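Local coordinates for Non-structural protein 5 (Modoc virus, PDB 2WA2) that probably methylates the cap of viral RNA at guanine N7 and at the ribose 2'-O position, using S-adenosylmethionine as methyl donor, at residues 163-177 against 191-205. The protein carries 4 engineered substitutions. Sequence-based numbering, arbitrary orientation.
Sequences AAVEASRTLTVLNVI and VKVLNPYSCDVLEAL
Asn195 joins the loop after strand 188-193 to the first turn of helix 163-183: its ND2 donates to Ala163 O (3.0 Å), approaching from above the carbonyl plane; the same oxygen also takes the helical bond from Ala167 N. Asparagine suits the place, since its OD1 meanwhile accepts from Ser198 N (3.1 Å) in an Asx motif and lies over the centre of the Tyr197 ring, so that one flat amide ties helix to loop. Two turns further along the helix, Thr170 OG1 donates to Glu166 O (2.7 Å). The same hydroxyl oxygen accepts from Asn195 N at 3.2 Å, a moderately bent bond. With OG1 beside its own backbone N (chi1 -62°), the CG2 methyl is left to touch Val193 CG1 and Val201. Glu166 crosses Leu194 at about a right angle, its CG 3.6 Å from Leu194 CD2, while its OE1 forms a salt bridge with Lys22 NZ and its OE2 accepts from Asn160 N. Small Ala167 lets helix 199-212 come close, and Val201 fits as a knob among Ala167, Thr170, Leu171 and Leu174. Leu174 then reaches Leu205, CD1 to CD2 3.7 Å, and Ile177 CG2 rests on Val191 CG2 (3.6 Å). Helix 163-177 lies at 19° to helix 199-205 and nearly antiparallel to strand 191-193 (156°), the latter as in the beta-alpha-beta unit begun by strand 151-154 in this Rossmann-like FtsJ methyltransferase fold.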
loop_
_atom_site.group_PDB
_atom_site.type_symbol
_atom_site.label_atom_id
_atom_site.label_comp_id
_atom_site.label_asym_id
_atom_site.label_seq_id
_atom_site.Cartn_x
_atom_site.Cartn_y
_atom_site.Cartn_z
ATOM N N ALA A 163 -8.290 -10.389 -11.420
ATOM C CA ALA A 163 -7.839 -8.994 -11.395
ATOM C C ALA A 163 -9.000 -8.059 -11.052
ATOM O O ALA A 163 -8.793 -7.070 -10.351
ATOM C CB ALA A 163 -7.182 -8.597 -12.734
ATOM N N ALA A 164 -10.213 -8.407 -11.513
ATOM C CA ALA A 164 -11.444 -7.611 -11.254
ATOM C C ALA A 164 -11.815 -7.599 -9.776
ATOM O O ALA A 164 -12.307 -6.576 -9.261
ATOM C CB ALA A 164 -12.623 -8.098 -12.124
ATOM N N VAL A 165 -11.563 -8.713 -9.070
ATOM C CA VAL A 165 -11.712 -8.722 -7.612
ATOM C C VAL A 165 -10.722 -7.743 -6.960
ATOM O O VAL A 165 -11.079 -6.986 -6.054
ATOM C CB VAL A 165 -11.519 -10.152 -7.000
ATOM C CG1 VAL A 165 -11.486 -10.110 -5.477
ATOM C CG2 VAL A 165 -12.604 -11.107 -7.489
ATOM N N GLU A 166 -9.467 -7.795 -7.398
ATOM C CA GLU A 166 -8.446 -6.871 -6.897
ATOM C C GLU A 166 -8.789 -5.403 -7.212
ATOM O O GLU A 166 -8.590 -4.536 -6.343
ATOM C CB GLU A 166 -7.069 -7.227 -7.452
ATOM C CG GLU A 166 -6.544 -8.576 -6.982
ATOM C CD GLU A 166 -5.142 -8.882 -7.496
ATOM O OE1 GLU A 166 -4.848 -8.527 -8.659
ATOM O OE2 GLU A 166 -4.349 -9.470 -6.755
ATOM N N ALA A 167 -9.230 -5.133 -8.447
ATOM C CA ALA A 167 -9.735 -3.758 -8.812
ATOM C C ALA A 167 -10.829 -3.274 -7.863
ATOM O O ALA A 167 -10.782 -2.150 -7.376
ATOM C CB ALA A 167 -10.231 -3.725 -10.256
ATOM N N SER A 168 -11.808 -4.132 -7.573
ATOM C CA SER A 168 -12.925 -3.723 -6.705
ATOM C C SER A 168 -12.449 -3.389 -5.302
ATOM O O SER A 168 -12.858 -2.376 -4.720
ATOM C CB SER A 168 -13.982 -4.852 -6.636
ATOM O OG SER A 168 -14.700 -4.828 -7.847
ATOM N N ARG A 169 -11.578 -4.235 -4.746
ATOM C CA ARG A 169 -11.044 -3.962 -3.414
ATOM C C ARG A 169 -10.178 -2.715 -3.392
ATOM O O ARG A 169 -10.199 -1.955 -2.422
ATOM C CB ARG A 169 -10.201 -5.134 -2.912
ATOM C CG ARG A 169 -10.967 -6.424 -2.837
ATOM C CD ARG A 169 -10.021 -7.524 -2.530
ATOM N NE ARG A 169 -10.758 -8.770 -2.371
ATOM C CZ ARG A 169 -10.202 -9.954 -2.135
ATOM N NH1 ARG A 169 -8.881 -10.088 -1.994
ATOM N NH2 ARG A 169 -10.993 -11.015 -2.027
ATOM N N THR A 170 -9.411 -2.511 -4.466
ATOM C CA THR A 170 -8.565 -1.325 -4.587
ATOM C C THR A 170 -9.415 -0.061 -4.596
ATOM O O THR A 170 -9.112 0.891 -3.891
ATOM C CB THR A 170 -7.686 -1.406 -5.839
ATOM O OG1 THR A 170 -6.824 -2.550 -5.712
ATOM C CG2 THR A 170 -6.774 -0.140 -5.961
ATOM N N LEU A 171 -10.471 -0.074 -5.409
ATOM C CA LEU A 171 -11.407 1.052 -5.483
ATOM C C LEU A 171 -12.015 1.377 -4.144
ATOM O O LEU A 171 -12.135 2.552 -3.783
ATOM C CB LEU A 171 -12.486 0.796 -6.526
ATOM C CG LEU A 171 -12.086 0.913 -7.989
ATOM C CD1 LEU A 171 -13.326 0.769 -8.824
ATOM C CD2 LEU A 171 -11.329 2.270 -8.317
ATOM N N THR A 172 -12.413 0.341 -3.402
ATOM C CA THR A 172 -12.950 0.540 -2.074
ATOM C C THR A 172 -11.976 1.246 -1.148
ATOM O O THR A 172 -12.356 2.176 -0.458
ATOM C CB THR A 172 -13.401 -0.811 -1.451
ATOM O OG1 THR A 172 -14.491 -1.311 -2.228
ATOM C CG2 THR A 172 -13.865 -0.615 -0.010
ATOM N N VAL A 173 -10.727 0.793 -1.129
ATOM C CA VAL A 173 -9.669 1.452 -0.330
ATOM C C VAL A 173 -9.484 2.922 -0.734
ATOM O O VAL A 173 -9.463 3.806 0.124
ATOM C CB VAL A 173 -8.335 0.696 -0.428
ATOM C CG1 VAL A 173 -7.176 1.468 0.205
ATOM C CG2 VAL A 173 -8.463 -0.688 0.227
ATOM N N LEU A 174 -9.339 3.171 -2.032
ATOM C CA LEU A 174 -9.147 4.542 -2.515
ATOM C C LEU A 174 -10.313 5.474 -2.121
ATOM O O LEU A 174 -10.075 6.606 -1.693
ATOM C CB LEU A 174 -8.920 4.550 -4.023
ATOM C CG LEU A 174 -7.600 3.847 -4.445
ATOM C CD1 LEU A 174 -7.385 3.962 -5.942
ATOM C CD2 LEU A 174 -6.342 4.365 -3.659
ATOM N N ASN A 175 -11.546 4.993 -2.272
ATOM C CA ASN A 175 -12.720 5.754 -1.839
ATOM C C ASN A 175 -12.675 6.082 -0.323
ATOM O O ASN A 175 -12.955 7.215 0.101
ATOM C CB ASN A 175 -14.016 5.042 -2.258
ATOM C CG ASN A 175 -15.241 5.857 -1.950
ATOM O OD1 ASN A 175 -16.035 5.482 -1.091
ATOM N ND2 ASN A 175 -15.380 7.024 -2.605
ATOM N N VAL A 176 -12.284 5.105 0.487
ATOM C CA VAL A 176 -12.147 5.316 1.931
ATOM C C VAL A 176 -11.040 6.342 2.231
ATOM O O VAL A 176 -11.240 7.326 2.974
ATOM C CB VAL A 176 -11.876 3.980 2.654
ATOM C CG1 VAL A 176 -11.516 4.217 4.108
ATOM C CG2 VAL A 176 -13.095 3.057 2.496
ATOM N N ILE A 177 -9.870 6.120 1.648
ATOM C CA ILE A 177 -8.737 7.017 1.840
ATOM C C ILE A 177 -9.074 8.453 1.397
ATOM O O ILE A 177 -8.693 9.395 2.079
ATOM C CB ILE A 177 -7.451 6.490 1.120
ATOM C CG1 ILE A 177 -6.944 5.209 1.794
ATOM C CG2 ILE A 177 -6.354 7.602 0.994
ATOM C CD1 ILE A 177 -6.686 5.277 3.314
ATOM N N VAL A 191 -0.420 4.836 0.664
ATOM C CA VAL A 191 -1.582 3.962 0.499
ATOM C C VAL A 191 -1.242 2.851 -0.517
ATOM O O VAL A 191 -0.896 3.143 -1.668
ATOM C CB VAL A 191 -2.816 4.753 0.002
ATOM C CG1 VAL A 191 -3.987 3.807 -0.184
ATOM C CG2 VAL A 191 -3.184 5.919 1.033
ATOM N N LYS A 192 -1.369 1.591 -0.091
ATOM C CA LYS A 192 -1.265 0.470 -1.035
ATOM C C LYS A 192 -2.331 0.511 -2.141
ATOM O O LYS A 192 -3.529 0.704 -1.870
ATOM C CB LYS A 192 -1.323 -0.866 -0.299
ATOM C CG LYS A 192 -0.976 -2.064 -1.199
ATOM C CD LYS A 192 -0.960 -3.390 -0.401
ATOM C CE LYS A 192 -0.959 -4.550 -1.367
ATOM N NZ LYS A 192 -0.621 -5.842 -0.663
ATOM N N VAL A 193 -1.883 0.313 -3.386
ATOM C CA VAL A 193 -2.781 0.188 -4.530
ATOM C C VAL A 193 -2.524 -1.200 -5.111
ATOM O O VAL A 193 -1.574 -1.410 -5.850
ATOM C CB VAL A 193 -2.557 1.304 -5.593
ATOM C CG1 VAL A 193 -3.601 1.217 -6.717
ATOM C CG2 VAL A 193 -2.614 2.710 -4.935
ATOM N N LEU A 194 -3.363 -2.161 -4.729
ATOM C CA LEU A 194 -3.095 -3.570 -5.055
ATOM C C LEU A 194 -3.085 -3.806 -6.558
ATOM O O LEU A 194 -2.211 -4.482 -7.072
ATOM C CB LEU A 194 -4.203 -4.441 -4.439
ATOM C CG LEU A 194 -4.144 -5.927 -4.818
ATOM C CD1 LEU A 194 -2.856 -6.535 -4.283
ATOM C CD2 LEU A 194 -5.418 -6.602 -4.248
ATOM N N ASN A 195 -4.107 -3.278 -7.241
ATOM C CA ASN A 195 -4.200 -3.394 -8.694
ATOM C C ASN A 195 -4.271 -1.987 -9.253
ATOM O O ASN A 195 -5.375 -1.407 -9.298
ATOM C CB ASN A 195 -5.474 -4.166 -9.087
ATOM C CG ASN A 195 -5.744 -4.179 -10.597
ATOM O OD1 ASN A 195 -5.139 -3.425 -11.369
ATOM N ND2 ASN A 195 -6.660 -5.050 -11.027
ATOM N N PRO A 196 -3.114 -1.430 -9.659
ATOM C CA PRO A 196 -3.064 -0.070 -10.176
ATOM C C PRO A 196 -3.268 0.043 -11.689
ATOM O O PRO A 196 -3.319 1.161 -12.175
ATOM C CB PRO A 196 -1.631 0.358 -9.836
ATOM C CG PRO A 196 -0.843 -0.891 -10.024
ATOM C CD PRO A 196 -1.760 -2.022 -9.560
ATOM N N TYR A 197 -3.372 -1.080 -12.410
ATOM C CA TYR A 197 -3.495 -1.018 -13.889
ATOM C C TYR A 197 -4.922 -1.053 -14.417
ATOM O O TYR A 197 -5.163 -0.766 -15.584
ATOM C CB TYR A 197 -2.667 -2.111 -14.565
ATOM C CG TYR A 197 -2.972 -3.488 -14.043
ATOM C CD1 TYR A 197 -4.023 -4.241 -14.560
ATOM C CD2 TYR A 197 -2.189 -4.040 -13.047
ATOM C CE1 TYR A 197 -4.297 -5.503 -14.076
ATOM C CE2 TYR A 197 -2.438 -5.297 -12.562
ATOM C CZ TYR A 197 -3.494 -6.011 -13.063
ATOM O OH TYR A 197 -3.744 -7.252 -12.544
ATOM N N SER A 198 -5.868 -1.386 -13.561
ATOM C CA SER A 198 -7.265 -1.394 -13.937
ATOM C C SER A 198 -7.689 0.037 -14.333
ATOM O O SER A 198 -7.304 1.015 -13.669
ATOM C CB SER A 198 -8.078 -1.929 -12.756
ATOM O OG SER A 198 -9.398 -1.440 -12.763
ATOM N N CYS A 199 -8.457 0.165 -15.414
ATOM C CA CYS A 199 -8.860 1.488 -15.861
ATOM C C CYS A 199 -9.607 2.285 -14.793
ATOM O O CYS A 199 -9.292 3.454 -14.605
ATOM C CB CYS A 199 -9.654 1.464 -17.171
ATOM S SG CYS A 199 -10.006 3.194 -17.702
ATOM N N ASP A 200 -10.583 1.678 -14.102
ATOM C CA ASP A 200 -11.308 2.402 -13.046
ATOM C C ASP A 200 -10.391 2.895 -11.928
ATOM O O ASP A 200 -10.564 4.006 -11.394
ATOM C CB ASP A 200 -12.492 1.604 -12.458
ATOM C CG ASP A 200 -12.121 0.206 -12.012
ATOM O OD1 ASP A 200 -10.913 -0.139 -11.935
ATOM O OD2 ASP A 200 -13.068 -0.573 -11.714
ATOM N N VAL A 201 -9.411 2.070 -11.587
ATOM C CA VAL A 201 -8.464 2.436 -10.562
ATOM C C VAL A 201 -7.593 3.592 -11.046
ATOM O O VAL A 201 -7.343 4.520 -10.291
ATOM C CB VAL A 201 -7.568 1.249 -10.104
ATOM C CG1 VAL A 201 -6.472 1.770 -9.135
ATOM C CG2 VAL A 201 -8.419 0.173 -9.406
ATOM N N LEU A 202 -7.098 3.512 -12.279
ATOM C CA LEU A 202 -6.261 4.592 -12.819
ATOM C C LEU A 202 -6.987 5.933 -12.776
ATOM O O LEU A 202 -6.427 6.942 -12.306
ATOM C CB LEU A 202 -5.778 4.263 -14.245
ATOM C CG LEU A 202 -4.611 3.299 -14.437
ATOM C CD1 LEU A 202 -4.550 2.852 -15.920
ATOM C CD2 LEU A 202 -3.313 3.916 -13.995
ATOM N N GLU A 203 -8.244 5.941 -13.220
ATOM C CA GLU A 203 -9.066 7.170 -13.157
ATOM C C GLU A 203 -9.295 7.669 -11.726
ATOM O O GLU A 203 -9.229 8.878 -11.463
ATOM C CB GLU A 203 -10.367 6.988 -13.896
ATOM C CG GLU A 203 -10.099 6.814 -15.376
ATOM C CD GLU A 203 -11.335 6.873 -16.239
ATOM O OE1 GLU A 203 -12.460 6.602 -15.733
ATOM O OE2 GLU A 203 -11.163 7.173 -17.448
ATOM N N ALA A 204 -9.538 6.731 -10.802
ATOM C CA ALA A 204 -9.607 7.051 -9.380
ATOM C C ALA A 204 -8.322 7.678 -8.847
ATOM O O ALA A 204 -8.390 8.648 -8.122
ATOM C CB ALA A 204 -9.984 5.805 -8.577
ATOM N N LEU A 205 -7.153 7.141 -9.228
ATOM C CA LEU A 205 -5.873 7.668 -8.768
ATOM C C LEU A 205 -5.598 9.052 -9.350
ATOM O O LEU A 205 -5.085 9.913 -8.644
ATOM C CB LEU A 205 -4.717 6.733 -9.115
ATOM C CG LEU A 205 -4.653 5.393 -8.384
ATOM C CD1 LEU A 205 -3.682 4.484 -9.136
ATOM C CD2 LEU A 205 -4.211 5.633 -6.933
HETATM O O HOH W 1 -3.173 -7.479 -10.023
#